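Local coordinates for protein chitinase (Paenibacillus sp. FPU-7, PDB 5GZT) that probably hydrolyses chitin and chitodextrins as an endochitinase, cutting beta-1,4 linkages between N-acetylglucosamine units at random within the chain, at residues 346-351 / 397-402; 546-551 / 594-599; 737-742 / 748-753; 1094-1099 / 1122-1127. One frame throughout, in Å; residues are numbered along the deposited sequence.

In the fold
The four contacts follow one another along the chain, each closing before the next opens, and none touches another. Interactions 1 and 2 belong to the first family 18 region: interaction 1 joins helix 344-352 to the end of helix 382-398 and the turn after it in its TIM barrel, and interaction 2, with its centre about 41 Å away, lies at the antiparallel sheet that includes strand 596-598. Interaction 3 sits in the immunoglobulin-like domain between the two family 18 regions, its nearest atoms about 14 Å from interaction 2. Interaction 4 pairs helices 1093-1106 and 1123-1133 of the second barrel, about 43 Å from interaction 1 between centres. Each contact is thus local to its own part of this multidomain chain.

Interaction 1 (346-351 / 397-402); sequences SNLAYL and NKYNLD
Leu348 sets a methyl on the phenol ring of Tyr399, linking helix 344-352 to the C-terminal end of helix 382-398 in the first family 18 TIM barrel. Leu348 CD2 stands 3.9 Å from the centroid of the Tyr399 ring and only 3° off the ring normal, a CH-pi contact centred on the face. Nearer the root of the ring, Leu348 CG comes to 3.8 Å from Tyr399 CG, and the two side chains cross at about a right angle. The opposite face of the ring carries Lys398 CG, 3.8 Å above the plane of Tyr399, which leaves the phenol sandwiched between two aliphatic groups. Tyr399 CG lies anti to its own carbonyl carbon (chi1 -56°), and this turns the ring broadside to the leucine. The other branch of Leu348 makes a looser apolar contact, CD1 to Leu401 CD2 at 4.5 Å. One water ties the backbones together, donating to Tyr399 O at 2.8 Å and, weakly, to Leu348 O. Behind this first shell, a Schellman motif ends helix 382-398: Asn400 takes a positive phi of 62°, its N bonds to Asn397 O at 3.2 Å, and Leu401 N reaches back to Met396 O. The reversal sends Leu401 inward, onto Val363 and Val365 of strand 362-368, while Phe395 touches Leu348, Leu401 and the tyrosine ring from within its own helix. At the far end of the phenol, Tyr399 OH is hydrogen-bonded to OE2 of Glu345, a residue of the same helix as Leu348.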
loop_
_atom_site.group_PDB
_atom_site.type_symbol
_atom_site.label_atom_id
_atom_site.label_comp_id
_atom_site.label_asym_id
_atom_site.label_seq_id
_atom_site.Cartn_x
_atom_site.Cartn_y
_atom_site.Cartn_z
ATOM N N SER B 346 11.394 12.293 15.994
ATOM C CA SER B 346 12.343 11.247 15.629
ATOM C C SER B 346 11.702 10.176 14.654
ATOM O O SER B 346 12.304 9.738 13.655
ATOM C CB SER B 346 12.783 10.531 16.908
ATOM O OG SER B 346 13.812 9.629 16.600
ATOM N N ASN B 347 10.491 9.750 14.993
ATOM C CA ASN B 347 9.800 8.683 14.223
ATOM C C ASN B 347 9.656 9.106 12.776
ATOM O O ASN B 347 10.207 8.431 11.821
ATOM C CB ASN B 347 8.453 8.439 14.843
ATOM C CG ASN B 347 8.503 7.463 15.997
ATOM O OD1 ASN B 347 9.484 6.844 16.263
ATOM N ND2 ASN B 347 7.408 7.303 16.649
ATOM N N LEU B 348 8.990 10.272 12.629
ATOM C CA LEU B 348 8.709 10.866 11.334
ATOM C C LEU B 348 9.972 11.054 10.519
ATOM O O LEU B 348 9.954 10.781 9.325
ATOM C CB LEU B 348 7.971 12.153 11.475
ATOM C CG LEU B 348 6.469 12.384 11.323
ATOM C CD1 LEU B 348 5.717 11.291 10.584
ATOM C CD2 LEU B 348 5.762 12.783 12.604
ATOM N N ALA B 349 11.077 11.480 11.140
ATOM C CA ALA B 349 12.348 11.601 10.408
ATOM C C ALA B 349 12.855 10.264 9.918
ATOM O O ALA B 349 13.282 10.156 8.758
ATOM C CB ALA B 349 13.423 12.291 11.265
ATOM N N TYR B 350 12.780 9.231 10.766
ATOM C CA TYR B 350 13.271 7.882 10.412
ATOM C C TYR B 350 12.476 7.297 9.242
ATOM O O TYR B 350 13.055 6.681 8.349
ATOM C CB TYR B 350 13.264 6.919 11.627
ATOM C CG TYR B 350 13.490 5.485 11.223
ATOM C CD1 TYR B 350 14.786 4.948 11.106
ATOM C CD2 TYR B 350 12.402 4.655 10.945
ATOM C CE1 TYR B 350 14.986 3.611 10.714
ATOM C CE2 TYR B 350 12.599 3.334 10.555
ATOM C CZ TYR B 350 13.883 2.831 10.438
ATOM O OH TYR B 350 14.026 1.532 10.049
ATOM N N LEU B 351 11.170 7.534 9.246
ATOM C CA LEU B 351 10.242 6.949 8.279
ATOM C C LEU B 351 10.319 7.564 6.872
ATOM O O LEU B 351 10.350 6.818 5.848
ATOM C CB LEU B 351 8.792 6.999 8.811
ATOM C CG LEU B 351 8.544 6.161 10.106
ATOM C CD1 LEU B 351 7.215 6.541 10.713
ATOM C CD2 LEU B 351 8.599 4.646 9.856
ATOM N N ASN B 397 3.385 19.614 5.602
ATOM C CA ASN B 397 4.579 20.391 5.196
ATOM C C ASN B 397 5.696 20.345 6.174
ATOM O O ASN B 397 6.878 20.214 5.747
ATOM C CB ASN B 397 4.208 21.855 4.930
ATOM C CG ASN B 397 3.284 21.964 3.770
ATOM O OD1 ASN B 397 2.231 22.632 3.816
ATOM N ND2 ASN B 397 3.632 21.243 2.724
ATOM N N LYS B 398 5.367 20.440 7.477
ATOM C CA LYS B 398 6.431 20.398 8.514
ATOM C C LYS B 398 7.265 19.148 8.395
ATOM O O LYS B 398 8.490 19.222 8.395
ATOM C CB LYS B 398 5.849 20.510 9.909
ATOM C CG LYS B 398 6.827 20.276 11.087
ATOM C CD LYS B 398 6.214 20.833 12.378
ATOM C CE LYS B 398 7.000 20.532 13.645
ATOM N NZ LYS B 398 8.343 21.156 13.678
ATOM N N TYR B 399 6.622 17.986 8.211
ATOM C CA TYR B 399 7.392 16.717 8.114
ATOM C C TYR B 399 7.688 16.215 6.713
ATOM O O TYR B 399 8.255 15.119 6.559
ATOM C CB TYR B 399 6.708 15.655 8.967
ATOM C CG TYR B 399 6.546 16.112 10.415
ATOM C CD1 TYR B 399 7.642 16.176 11.257
ATOM C CD2 TYR B 399 5.323 16.477 10.907
ATOM C CE1 TYR B 399 7.505 16.562 12.575
ATOM C CE2 TYR B 399 5.163 16.896 12.202
ATOM C CZ TYR B 399 6.264 16.912 13.041
ATOM O OH TYR B 399 6.123 17.339 14.330
ATOM N N ASN B 400 7.417 17.043 5.702
ATOM C CA ASN B 400 7.717 16.724 4.293
ATOM C C ASN B 400 6.950 15.486 3.782
ATOM O O ASN B 400 7.492 14.637 3.087
ATOM C CB ASN B 400 9.221 16.524 4.069
ATOM C CG ASN B 400 10.034 17.778 4.430
ATOM O OD1 ASN B 400 9.709 18.921 4.030
ATOM N ND2 ASN B 400 11.105 17.562 5.172
ATOM N N LEU B 401 5.690 15.427 4.130
ATOM C CA LEU B 401 4.849 14.280 3.779
ATOM C C LEU B 401 4.188 14.485 2.420
ATOM O O LEU B 401 4.131 15.614 1.877
ATOM C CB LEU B 401 3.772 14.092 4.855
ATOM C CG LEU B 401 4.328 13.980 6.281
ATOM C CD1 LEU B 401 3.209 13.850 7.268
ATOM C CD2 LEU B 401 5.362 12.856 6.422
ATOM N N ASP B 402 3.623 13.392 1.923
ATOM C CA ASP B 402 3.092 13.331 0.619
ATOM C C ASP B 402 1.613 13.414 0.583
ATOM O O ASP B 402 1.011 13.296 -0.483
ATOM C CB ASP B 402 3.583 12.079 -0.032
ATOM C CG ASP B 402 5.088 12.025 -0.119
ATOM O OD1 ASP B 402 5.651 12.870 -0.845
ATOM O OD2 ASP B 402 5.730 11.119 0.488
HETATM O O HOH W 1 9.779 13.522 8.323
#

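Interaction 2 (546-551 / 594-599); sequences TGLSEK and STFISY
Apolar contact between Leu548 and Phe596 is one part of this meeting of loop and strand. Leu548 CD1 lies 3.9 Å from Phe596 CZ at the far end of the ring, and Leu548 CA comes to 3.8 Å from Phe596 CE2, so both the backbone and a branch of the leucine touch the outer part of the ring. The two side chains cross obliquely. Phe596 CG is anti to the backbone N (chi1 170°), which swings the ring out from strand 596-598 toward the loop.

The other part is backbone against ring: Gly547 O approaches Phe596 CD2 to 3.4 Å. Glycine suits this place twice over, since a beta carbon would come about 3.6 Å from Phe596 CD2 and, at the positive phi of 87°, would also be jammed against Thr546 O. Strand 596-598 is the middle strand of a five-stranded antiparallel sheet, and the loop belongs to the connection between its strands 534-538 and 561-563; the sheet's place within the family 18 region, between barrel strands 527-532 and 619-623, is consistent with a chitinase insertion domain. With an alanine in place of Phe596, Leu548 CD1 would probably lose its aromatic partner and a gap would be likely to open beside the Gly547 carbonyl.

Polar bonds anchor the loop from outside: Thr494 OG1 is hydrogen-bonded to both Gly547 O and Glu550 N. Aromatic neighbours surround the phenyl group, Trp538 meeting it with planes at about 75° and Tyr589 at a shallower angle; Tyr589 also touches Leu548.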
loop_
_atom_site.group_PDB
_atom_site.type_symbol
_atom_site.label_atom_id
_atom_site.label_comp_id
_atom_site.label_asym_id
_atom_site.label_seq_id
_atom_site.Cartn_x
_atom_site.Cartn_y
_atom_site.Cartn_z
ATOM N N THR B 546 -15.286 -27.030 15.445
ATOM C CA THR B 546 -13.992 -26.436 15.379
ATOM C C THR B 546 -13.932 -25.182 16.122
ATOM O O THR B 546 -12.990 -24.389 15.959
ATOM C CB THR B 546 -13.717 -26.058 13.935
ATOM O OG1 THR B 546 -14.779 -25.223 13.464
ATOM C CG2 THR B 546 -13.668 -27.255 13.015
ATOM N N GLY B 547 -14.984 -24.894 16.909
ATOM C CA GLY B 547 -15.057 -23.612 17.552
ATOM C C GLY B 547 -15.670 -22.469 16.797
ATOM O O GLY B 547 -15.947 -21.415 17.380
ATOM N N LEU B 548 -15.740 -22.590 15.504
ATOM C CA LEU B 548 -16.255 -21.593 14.642
ATOM C C LEU B 548 -17.824 -21.587 14.636
ATOM O O LEU B 548 -18.490 -22.630 14.573
ATOM C CB LEU B 548 -15.770 -21.851 13.226
ATOM C CG LEU B 548 -16.258 -20.905 12.142
ATOM C CD1 LEU B 548 -15.749 -19.492 12.386
ATOM C CD2 LEU B 548 -15.894 -21.399 10.746
ATOM N N SER B 549 -18.420 -20.403 14.685
ATOM C CA SER B 549 -19.909 -20.318 14.804
ATOM C C SER B 549 -20.399 -21.064 16.049
ATOM O O SER B 549 -21.285 -21.866 15.961
ATOM C CB SER B 549 -20.603 -20.815 13.536
ATOM O OG SER B 549 -20.104 -20.077 12.404
ATOM N N GLU B 550 -19.685 -20.975 17.171
ATOM C CA GLU B 550 -20.135 -21.617 18.370
ATOM C C GLU B 550 -20.326 -20.502 19.406
ATOM O O GLU B 550 -19.689 -19.405 19.355
ATOM C CB GLU B 550 -19.117 -22.658 18.923
ATOM C CG GLU B 550 -18.767 -23.802 17.935
ATOM C CD GLU B 550 -19.909 -24.748 17.718
ATOM O OE1 GLU B 550 -20.903 -24.698 18.513
ATOM O OE2 GLU B 550 -19.900 -25.479 16.723
ATOM N N LYS B 551 -21.129 -20.826 20.407
ATOM C CA LYS B 551 -21.493 -19.818 21.422
ATOM C C LYS B 551 -20.304 -19.588 22.335
ATOM O O LYS B 551 -19.574 -20.504 22.634
ATOM C CB LYS B 551 -22.744 -20.293 22.226
ATOM C CG LYS B 551 -24.033 -20.289 21.420
ATOM C CD LYS B 551 -25.226 -20.890 22.185
ATOM C CE LYS B 551 -26.531 -20.809 21.360
ATOM N NZ LYS B 551 -26.927 -22.174 20.832
ATOM N N SER B 594 -11.491 -23.977 23.990
ATOM C CA SER B 594 -12.126 -23.011 24.838
ATOM C C SER B 594 -11.870 -21.607 24.338
ATOM O O SER B 594 -12.766 -20.706 24.408
ATOM C CB SER B 594 -11.622 -23.250 26.288
ATOM O OG SER B 594 -11.929 -22.105 27.000
ATOM N N THR B 595 -10.638 -21.341 23.890
ATOM C CA THR B 595 -10.363 -20.084 23.198
ATOM C C THR B 595 -10.340 -20.209 21.680
ATOM O O THR B 595 -9.606 -21.061 21.147
ATOM C CB THR B 595 -9.055 -19.537 23.718
ATOM O OG1 THR B 595 -9.138 -19.468 25.137
ATOM C CG2 THR B 595 -8.753 -18.262 23.154
ATOM N N PHE B 596 -11.062 -19.318 21.019
ATOM C CA PHE B 596 -11.153 -19.212 19.567
ATOM C C PHE B 596 -10.472 -17.926 19.081
ATOM O O PHE B 596 -10.668 -16.844 19.633
ATOM C CB PHE B 596 -12.627 -19.216 19.123
ATOM C CG PHE B 596 -12.836 -18.894 17.710
ATOM C CD1 PHE B 596 -12.911 -17.603 17.316
ATOM C CD2 PHE B 596 -12.965 -19.902 16.738
ATOM C CE1 PHE B 596 -13.116 -17.290 16.002
ATOM C CE2 PHE B 596 -13.149 -19.587 15.409
ATOM C CZ PHE B 596 -13.223 -18.293 15.044
ATOM N N ILE B 597 -9.636 -18.048 18.051
ATOM C CA ILE B 597 -8.833 -16.920 17.590
ATOM C C ILE B 597 -9.044 -16.810 16.103
ATOM O O ILE B 597 -8.682 -17.742 15.345
ATOM C CB ILE B 597 -7.336 -17.161 17.899
ATOM C CG1 ILE B 597 -7.129 -17.260 19.400
ATOM C CG2 ILE B 597 -6.495 -16.050 17.319
ATOM C CD1 ILE B 597 -5.750 -17.558 19.975
ATOM N N SER B 598 -9.532 -15.660 15.658
ATOM C CA SER B 598 -9.712 -15.383 14.281
ATOM C C SER B 598 -8.602 -14.510 13.855
ATOM O O SER B 598 -8.410 -13.518 14.468
ATOM C CB SER B 598 -11.048 -14.643 14.014
ATOM O OG SER B 598 -11.030 -14.050 12.742
ATOM N N TYR B 599 -7.990 -14.782 12.704
ATOM C CA TYR B 599 -6.808 -14.055 12.309
ATOM C C TYR B 599 -6.614 -14.069 10.782
ATOM O O TYR B 599 -7.490 -14.548 10.034
ATOM C CB TYR B 599 -5.552 -14.576 13.107
ATOM C CG TYR B 599 -4.973 -15.924 12.673
ATOM C CD1 TYR B 599 -5.591 -17.113 13.048
ATOM C CD2 TYR B 599 -3.748 -16.025 11.991
ATOM C CE1 TYR B 599 -5.130 -18.343 12.679
ATOM C CE2 TYR B 599 -3.233 -17.277 11.696
ATOM C CZ TYR B 599 -3.947 -18.423 12.046
ATOM O OH TYR B 599 -3.496 -19.656 11.729
#

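Interaction 3 (737-742 / 748-753); sequences VVKASA and MTDSAP
Asp750 reaches across to Val737, Lys739 and Ala740 where the end of strand 732-738 runs antiparallel to the approach to strand 754-759 in the immunoglobulin-like domain. Its CB lies 4.0 Å from Val737 CG1. With CG anti to the carbonyl carbon (chi1 -65°), the carboxylate turns alongside the lysine chain, CG standing 3.9 Å from Lys739 CD. OD1 accepts Ala740 N at 3.0 Å on its anti side, gripping the start of the 3-10 segment 740-742. OD2 takes Lys739 NZ at 2.6 Å on its syn side, 31° out of the carboxylate plane, a salt bridge made possible by bends at chi2 and chi3 that bring the ammonium round beside the carboxylate. Were Asp750 replaced by an alanine, the Lys739 ammonium would probably lose its counter-charge and the Ala740 amide its acceptor. Next door, Ser751 pairs with both backbone polar atoms of Val738: Ser751 N donates to Val738 O at 2.9 Å, while Val738 N points almost straight (171°) at Ser751 OG, a side-chain oxygen serving as the acceptor. That hydroxyl spends its own proton on Ala752 O, 2.8 Å from Ser751 OG.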
loop_
_atom_site.group_PDB
_atom_site.type_symbol
_atom_site.label_atom_id
_atom_site.label_comp_id
_atom_site.label_asym_id
_atom_site.label_seq_id
_atom_site.Cartn_x
_atom_site.Cartn_y
_atom_site.Cartn_z
ATOM N N VAL B 737 9.876 -32.563 -2.452
ATOM C CA VAL B 737 9.109 -31.626 -3.242
ATOM C C VAL B 737 7.739 -31.467 -2.546
ATOM O O VAL B 737 7.119 -32.457 -2.225
ATOM C CB VAL B 737 8.861 -32.172 -4.660
ATOM C CG1 VAL B 737 7.818 -31.324 -5.359
ATOM C CG2 VAL B 737 10.208 -32.256 -5.468
ATOM N N VAL B 738 7.321 -30.219 -2.343
ATOM C CA VAL B 738 6.018 -29.900 -1.800
ATOM C C VAL B 738 5.084 -29.602 -2.951
ATOM O O VAL B 738 5.263 -28.612 -3.688
ATOM C CB VAL B 738 6.102 -28.675 -0.869
ATOM C CG1 VAL B 738 4.768 -28.418 -0.180
ATOM C CG2 VAL B 738 7.116 -28.921 0.200
ATOM N N LYS B 739 4.109 -30.469 -3.126
ATOM C CA LYS B 739 3.288 -30.380 -4.339
ATOM C C LYS B 739 2.293 -29.268 -4.221
ATOM O O LYS B 739 1.950 -28.852 -3.091
ATOM C CB LYS B 739 2.529 -31.676 -4.576
ATOM C CG LYS B 739 3.387 -32.886 -4.631
ATOM C CD LYS B 739 4.169 -33.033 -5.893
ATOM C CE LYS B 739 3.308 -33.579 -7.030
ATOM N NZ LYS B 739 3.974 -33.204 -8.333
ATOM N N ALA B 740 1.813 -28.797 -5.395
ATOM C CA ALA B 740 0.729 -27.821 -5.496
ATOM C C ALA B 740 -0.477 -28.261 -4.642
ATOM O O ALA B 740 -1.149 -27.441 -4.044
ATOM C CB ALA B 740 0.309 -27.592 -6.952
ATOM N N SER B 741 -0.753 -29.530 -4.598
ATOM C CA SER B 741 -1.910 -30.051 -3.854
ATOM C C SER B 741 -1.762 -29.894 -2.332
ATOM O O SER B 741 -2.745 -30.031 -1.619
ATOM C CB SER B 741 -2.133 -31.482 -4.236
ATOM O OG SER B 741 -1.089 -32.308 -3.679
ATOM N N ALA B 742 -0.552 -29.590 -1.834
ATOM C CA ALA B 742 -0.328 -29.464 -0.366
ATOM C C ALA B 742 -0.872 -28.206 0.218
ATOM O O ALA B 742 -1.089 -28.172 1.412
ATOM C CB ALA B 742 1.174 -29.543 -0.027
ATOM N N MET B 748 -0.885 -22.539 -7.296
ATOM C CA MET B 748 0.568 -22.629 -7.190
ATOM C C MET B 748 1.129 -23.857 -7.882
ATOM O O MET B 748 0.414 -24.782 -8.213
ATOM C CB MET B 748 0.932 -22.629 -5.760
ATOM C CG MET B 748 0.410 -21.397 -5.083
ATOM S SD MET B 748 0.996 -21.055 -3.408
ATOM C CE MET B 748 2.735 -20.559 -3.710
ATOM N N THR B 749 2.419 -23.844 -8.169
ATOM C CA THR B 749 3.078 -24.991 -8.735
ATOM C C THR B 749 4.031 -25.622 -7.704
ATOM O O THR B 749 4.331 -25.030 -6.699
ATOM C CB THR B 749 3.862 -24.592 -9.958
ATOM O OG1 THR B 749 4.715 -23.512 -9.610
ATOM C CG2 THR B 749 2.875 -24.150 -11.072
ATOM N N ASP B 750 4.434 -26.845 -7.971
ATOM C CA ASP B 750 5.304 -27.630 -7.054
ATOM C C ASP B 750 6.533 -26.856 -6.634
ATOM O O ASP B 750 7.039 -26.063 -7.373
ATOM C CB ASP B 750 5.766 -28.901 -7.748
ATOM C CG ASP B 750 4.641 -29.845 -8.070
ATOM O OD1 ASP B 750 3.484 -29.621 -7.710
ATOM O OD2 ASP B 750 4.935 -30.841 -8.702
ATOM N N SER B 751 6.996 -27.039 -5.428
ATOM C CA SER B 751 8.250 -26.400 -5.024
ATOM C C SER B 751 9.399 -27.087 -5.783
ATOM O O SER B 751 9.259 -28.178 -6.294
ATOM C CB SER B 751 8.549 -26.602 -3.484
ATOM O OG SER B 751 8.915 -27.994 -3.263
ATOM N N ALA B 752 10.536 -26.420 -5.816
ATOM C CA ALA B 752 11.742 -27.049 -6.272
ATOM C C ALA B 752 12.088 -28.098 -5.254
ATOM O O ALA B 752 11.587 -28.026 -4.088
ATOM C CB ALA B 752 12.877 -25.996 -6.371
ATOM N N PRO B 753 12.878 -29.100 -5.654
ATOM C CA PRO B 753 13.265 -30.170 -4.739
ATOM C C PRO B 753 14.232 -29.667 -3.669
ATOM O O PRO B 753 15.360 -29.304 -3.922
ATOM C CB PRO B 753 13.865 -31.224 -5.622
ATOM C CG PRO B 753 13.750 -30.739 -7.003
ATOM C CD PRO B 753 13.501 -29.292 -6.993
HETATM O O HOH W 2 1.632 -30.887 -8.814
HETATM O O HOH W 3 -2.108 -24.711 -5.304
#

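Interaction 4 (1094-1099 / 1122-1127); sequences ESLKYK and GKLLGA
A small apolar contact between two helices, carried by Leu1096 and Leu1124, joins helix 1093-1106 to the first turns of helix 1123-1133 in the second family 18 barrel. Leu1096 uses a single methyl: its CD1 sits 3.8 Å from Leu1124 CB and 4.0 Å from Leu1124 CD2, with Leu1124 O also close by. The side chains meet at a slant. One turn further along the second helix, Ala1127 directs its methyl at the first helix; with so small a side chain there, the CA atoms of Lys1097 and Ala1127 approach to 5.7 Å. The long chain of Lys1097 leads away from this point, touching Glu1131, while Ile1128 extends the apolar patch beside Leu1096. The second helix starts at Gly1122, the N-cap residue with a positive phi of 75°, whose O accepts Gly1126 N at 2.9 Å. Asp1119 OD2 accepts Leu1124 N in the first turn of this helix. Strand 1110-1114 lies between the two helices in sequence and pairs with strands 765-771 and 1015-1020, an alternation of helix and parallel strand typical of a TIM barrel.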
loop_
_atom_site.group_PDB
_atom_site.type_symbol
_atom_site.label_atom_id
_atom_site.label_comp_id
_atom_site.label_asym_id
_atom_site.label_seq_id
_atom_site.Cartn_x
_atom_site.Cartn_y
_atom_site.Cartn_z
ATOM N N GLU B 1094 31.034 -16.809 19.728
ATOM C CA GLU B 1094 29.602 -16.933 19.716
ATOM C C GLU B 1094 29.119 -17.057 18.266
ATOM O O GLU B 1094 28.245 -17.878 17.934
ATOM C CB GLU B 1094 28.926 -15.677 20.367
ATOM C CG GLU B 1094 27.647 -16.077 21.114
ATOM C CD GLU B 1094 26.768 -14.932 21.611
ATOM O OE1 GLU B 1094 27.243 -13.778 21.671
ATOM O OE2 GLU B 1094 25.552 -15.184 21.844
ATOM N N SER B 1095 29.589 -16.185 17.399
ATOM C CA SER B 1095 29.128 -16.258 16.022
ATOM C C SER B 1095 29.565 -17.581 15.360
ATOM O O SER B 1095 28.812 -18.140 14.586
ATOM C CB SER B 1095 29.536 -15.076 15.200
ATOM O OG SER B 1095 30.932 -15.035 14.993
ATOM N N LEU B 1096 30.716 -18.128 15.742
ATOM C CA LEU B 1096 31.168 -19.375 15.121
ATOM C C LEU B 1096 30.363 -20.542 15.630
ATOM O O LEU B 1096 30.067 -21.474 14.881
ATOM C CB LEU B 1096 32.668 -19.617 15.343
ATOM C CG LEU B 1096 33.486 -18.596 14.591
ATOM C CD1 LEU B 1096 34.943 -18.643 15.068
ATOM C CD2 LEU B 1096 33.482 -18.831 13.107
ATOM N N LYS B 1097 29.932 -20.475 16.892
ATOM C CA LYS B 1097 28.986 -21.455 17.404
ATOM C C LYS B 1097 27.754 -21.442 16.574
ATOM O O LYS B 1097 27.251 -22.540 16.189
ATOM C CB LYS B 1097 28.622 -21.215 18.852
ATOM C CG LYS B 1097 27.512 -22.093 19.375
ATOM C CD LYS B 1097 27.454 -22.037 20.888
ATOM C CE LYS B 1097 26.169 -21.452 21.388
ATOM N NZ LYS B 1097 26.152 -19.986 21.135
ATOM N N TYR B 1098 27.210 -20.261 16.308
ATOM C CA TYR B 1098 25.989 -20.224 15.530
ATOM C C TYR B 1098 26.194 -20.723 14.030
ATOM O O TYR B 1098 25.259 -21.211 13.445
ATOM C CB TYR B 1098 25.407 -18.837 15.540
ATOM C CG TYR B 1098 24.584 -18.519 16.806
ATOM C CD1 TYR B 1098 23.283 -18.873 16.885
ATOM C CD2 TYR B 1098 25.125 -17.797 17.856
ATOM C CE1 TYR B 1098 22.530 -18.590 18.027
ATOM C CE2 TYR B 1098 24.406 -17.521 19.029
ATOM C CZ TYR B 1098 23.096 -17.892 19.086
ATOM O OH TYR B 1098 22.332 -17.615 20.155
ATOM N N LYS B 1099 27.371 -20.466 13.431
ATOM C CA LYS B 1099 27.720 -20.998 12.057
ATOM C C LYS B 1099 27.702 -22.502 12.085
ATOM O O LYS B 1099 27.140 -23.125 11.202
ATOM C CB LYS B 1099 29.068 -20.482 11.614
ATOM C CG LYS B 1099 28.918 -19.011 11.199
ATOM C CD LYS B 1099 30.182 -18.392 10.636
ATOM C CE LYS B 1099 29.817 -17.003 10.109
ATOM N NZ LYS B 1099 30.953 -16.306 9.466
ATOM N N GLY B 1122 43.433 -20.805 20.185
ATOM C CA GLY B 1122 42.666 -22.036 20.036
ATOM C C GLY B 1122 41.181 -21.882 20.372
ATOM O O GLY B 1122 40.420 -22.845 20.192
ATOM N N LYS B 1123 40.752 -20.692 20.766
ATOM C CA LYS B 1123 39.380 -20.504 21.183
ATOM C C LYS B 1123 38.381 -20.459 20.018
ATOM O O LYS B 1123 37.285 -20.960 20.197
ATOM C CB LYS B 1123 39.203 -19.216 21.999
ATOM C CG LYS B 1123 39.913 -19.246 23.364
ATOM C CD LYS B 1123 39.634 -17.976 24.176
ATOM C CE LYS B 1123 40.296 -18.092 25.547
ATOM N NZ LYS B 1123 39.555 -17.249 26.522
ATOM N N LEU B 1124 38.736 -19.805 18.910
ATOM C CA LEU B 1124 37.848 -19.768 17.720
ATOM C C LEU B 1124 37.560 -21.195 17.234
ATOM O O LEU B 1124 36.359 -21.635 17.115
ATOM C CB LEU B 1124 38.367 -18.795 16.651
ATOM C CG LEU B 1124 38.407 -17.325 17.104
ATOM C CD1 LEU B 1124 38.608 -16.343 15.949
ATOM C CD2 LEU B 1124 37.145 -16.879 17.870
ATOM N N LEU B 1125 38.611 -21.984 17.121
ATOM C CA LEU B 1125 38.493 -23.389 16.697
ATOM C C LEU B 1125 37.735 -24.174 17.737
ATOM O O LEU B 1125 36.831 -24.953 17.392
ATOM C CB LEU B 1125 39.851 -23.997 16.430
ATOM C CG LEU B 1125 39.948 -25.490 16.259
ATOM C CD1 LEU B 1125 39.117 -25.964 15.088
ATOM C CD2 LEU B 1125 41.392 -25.899 16.066
ATOM N N GLY B 1126 38.019 -23.926 19.012
ATOM C CA GLY B 1126 37.349 -24.681 20.076
ATOM C C GLY B 1126 35.830 -24.433 20.073
ATOM O O GLY B 1126 35.069 -25.313 20.320
ATOM N N ALA B 1127 35.416 -23.240 19.718
ATOM C CA ALA B 1127 34.030 -22.903 19.613
ATOM C C ALA B 1127 33.298 -23.699 18.509
ATOM O O ALA B 1127 32.191 -24.219 18.713
ATOM C CB ALA B 1127 33.869 -21.414 19.377
#